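Local coordinates for protein putative tetrapyrrole (Corrin/porphyrin) methylase (PDB 3FFY) that probably transfers a methyl group from S-adenosyl-L-methionine to the ribose 2'-oxygen of a cytidine in 16S rRNA, this chain being its C-terminal part, at residues T45-E50 against E105-L110. Residues are numbered along the deposited sequence; the frame is centred on the assembly and turned at random.
Sequences TMVFYE and EIVIVL
Leu110 lays its CD2 methyl between two side chains of strand 45-50, 3.5 Å from CE of the selenomethionine Met46 and 4.1 Å from CE2 of Phe48. Its CG stands anti to the backbone N (chi1 -175°), which carries the branched end out to both neighbours, while the flexible Met46 chain bends at chi3 to bring CE alongside. On the same face Ile108 reaches with CD1 to CB of Glu50, whose carboxylate turns away, OE1 hydrogen-bonded to Thr58 OG1. On the other face valines, branched at CB, suit the extended backbone, and their compact methyls fit under helix 6-12: Val107 sets CG1 3.6 Å from CG1 of Val47 and CG2 in the plane of the Tyr49 ring, 3.5 Å from CE1 at its edge. At the ring's far end the hydroxyl is hydrogen-bonded to Ala3 O and Phe6 N. Between the faces, Met46, Phe48 and Glu50 each exchange two backbone hydrogen bonds with Leu110, Ile108 and Ile106 respectively, a regular antiparallel pairing. These are inner strands of the mixed sheet in the C-terminal alpha/beta part of a tetrapyrrole methylase-family protein, flanked by strands 20-24 and 71-77; helix 55-66 covers Ile108 and Leu110, helix 6-12 the valine face.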
loop_
_atom_site.group_PDB
_atom_site.type_symbol
_atom_site.label_atom_id
_atom_site.label_comp_id
_atom_site.label_asym_id
_atom_site.label_seq_id
_atom_site.Cartn_x
_atom_site.Cartn_y
_atom_site.Cartn_z
ATOM N N THR A 45 -7.679 10.286 -11.028
ATOM C CA THR A 45 -6.679 10.301 -9.955
ATOM C C THR A 45 -5.523 11.206 -10.386
ATOM O O THR A 45 -5.134 11.204 -11.527
ATOM C CB THR A 45 -6.154 8.890 -9.700
ATOM O OG1 THR A 45 -7.263 8.065 -9.326
ATOM C CG2 THR A 45 -5.085 8.869 -8.601
HETATM N N MSE A 46 -5.006 11.990 -9.455
HETATM C CA MSE A 46 -3.906 12.909 -9.695
HETATM C C MSE A 46 -2.748 12.430 -8.873
HETATM O O MSE A 46 -2.938 11.975 -7.739
HETATM C CB MSE A 46 -4.313 14.302 -9.270
HETATM C CG MSE A 46 -5.329 14.857 -10.258
HETATM SE SE MSE A 46 -6.347 16.248 -9.546
HETATM C CE MSE A 46 -7.495 15.143 -8.394
ATOM N N VAL A 47 -1.551 12.545 -9.427
ATOM C CA VAL A 47 -0.356 12.146 -8.698
ATOM C C VAL A 47 0.589 13.324 -8.642
ATOM O O VAL A 47 0.884 13.971 -9.677
ATOM C CB VAL A 47 0.371 10.946 -9.364
ATOM C CG1 VAL A 47 1.653 10.594 -8.534
ATOM C CG2 VAL A 47 -0.626 9.760 -9.522
ATOM N N PHE A 48 1.023 13.618 -7.420
ATOM C CA PHE A 48 1.949 14.726 -7.134
ATOM C C PHE A 48 3.125 14.195 -6.310
ATOM O O PHE A 48 2.987 13.216 -5.571
ATOM C CB PHE A 48 1.286 15.786 -6.250
ATOM C CG PHE A 48 -0.038 16.311 -6.768
ATOM C CD1 PHE A 48 -0.091 17.482 -7.513
ATOM C CD2 PHE A 48 -1.214 15.661 -6.448
ATOM C CE1 PHE A 48 -1.325 17.969 -7.963
ATOM C CE2 PHE A 48 -2.442 16.129 -6.888
ATOM C CZ PHE A 48 -2.498 17.278 -7.650
ATOM N N TYR A 49 4.256 14.895 -6.416
ATOM C CA TYR A 49 5.424 14.730 -5.531
ATOM C C TYR A 49 5.488 15.924 -4.615
ATOM O O TYR A 49 5.154 17.050 -5.022
ATOM C CB TYR A 49 6.724 14.653 -6.338
ATOM C CG TYR A 49 6.931 13.375 -7.120
ATOM C CD1 TYR A 49 6.471 12.171 -6.657
ATOM C CD2 TYR A 49 7.633 13.377 -8.309
ATOM C CE1 TYR A 49 6.711 10.999 -7.361
ATOM C CE2 TYR A 49 7.881 12.207 -8.999
ATOM C CZ TYR A 49 7.401 11.028 -8.509
ATOM O OH TYR A 49 7.624 9.847 -9.169
ATOM N N GLU A 50 5.909 15.682 -3.378
ATOM C CA GLU A 50 5.996 16.744 -2.400
ATOM C C GLU A 50 7.137 16.489 -1.409
ATOM O O GLU A 50 7.560 15.337 -1.185
ATOM C CB GLU A 50 4.663 16.869 -1.665
ATOM C CG GLU A 50 4.494 18.121 -0.824
ATOM C CD GLU A 50 4.795 19.372 -1.624
ATOM O OE1 GLU A 50 3.815 19.918 -2.178
ATOM O OE2 GLU A 50 6.006 19.735 -1.749
ATOM N N GLU A 105 10.847 12.520 0.885
ATOM C CA GLU A 105 10.052 12.859 -0.262
ATOM C C GLU A 105 8.881 11.864 -0.350
ATOM O O GLU A 105 9.045 10.644 -0.165
ATOM C CB GLU A 105 10.869 12.839 -1.558
ATOM C CG GLU A 105 10.151 13.574 -2.730
ATOM C CD GLU A 105 10.118 15.099 -2.571
ATOM O OE1 GLU A 105 10.762 15.673 -1.620
ATOM O OE2 GLU A 105 9.419 15.721 -3.420
ATOM N N ILE A 106 7.694 12.410 -0.584
ATOM C CA ILE A 106 6.506 11.588 -0.681
ATOM C C ILE A 106 5.826 11.789 -2.024
ATOM O O ILE A 106 6.144 12.707 -2.770
ATOM C CB ILE A 106 5.534 11.842 0.497
ATOM C CG1 ILE A 106 5.197 13.340 0.653
ATOM C CG2 ILE A 106 6.171 11.309 1.809
ATOM C CD1 ILE A 106 6.164 14.092 1.689
ATOM N N VAL A 107 4.906 10.879 -2.291
ATOM C CA VAL A 107 4.023 10.896 -3.423
ATOM C C VAL A 107 2.634 11.036 -2.812
ATOM O O VAL A 107 2.288 10.361 -1.807
ATOM C CB VAL A 107 4.082 9.538 -4.247
ATOM C CG1 VAL A 107 3.153 9.575 -5.477
ATOM C CG2 VAL A 107 5.528 9.155 -4.608
ATOM N N ILE A 108 1.844 11.950 -3.399
ATOM C CA ILE A 108 0.472 12.122 -3.067
ATOM C C ILE A 108 -0.362 11.607 -4.227
ATOM O O ILE A 108 -0.189 12.050 -5.380
ATOM C CB ILE A 108 0.102 13.623 -2.795
ATOM C CG1 ILE A 108 1.091 14.227 -1.796
ATOM C CG2 ILE A 108 -1.400 13.730 -2.332
ATOM C CD1 ILE A 108 1.007 15.797 -1.616
ATOM N N VAL A 109 -1.255 10.666 -3.913
ATOM C CA VAL A 109 -2.228 10.144 -4.890
ATOM C C VAL A 109 -3.597 10.591 -4.428
ATOM O O VAL A 109 -4.084 10.163 -3.370
ATOM C CB VAL A 109 -2.168 8.614 -5.023
ATOM C CG1 VAL A 109 -3.149 8.090 -6.162
ATOM C CG2 VAL A 109 -0.741 8.223 -5.328
ATOM N N LEU A 110 -4.180 11.511 -5.198
ATOM C CA LEU A 110 -5.424 12.195 -4.880
ATOM C C LEU A 110 -6.540 11.693 -5.813
ATOM O O LEU A 110 -6.412 11.698 -7.031
ATOM C CB LEU A 110 -5.246 13.710 -5.106
ATOM C CG LEU A 110 -6.418 14.646 -4.713
ATOM C CD1 LEU A 110 -6.771 14.625 -3.160
ATOM C CD2 LEU A 110 -6.156 16.089 -5.270
#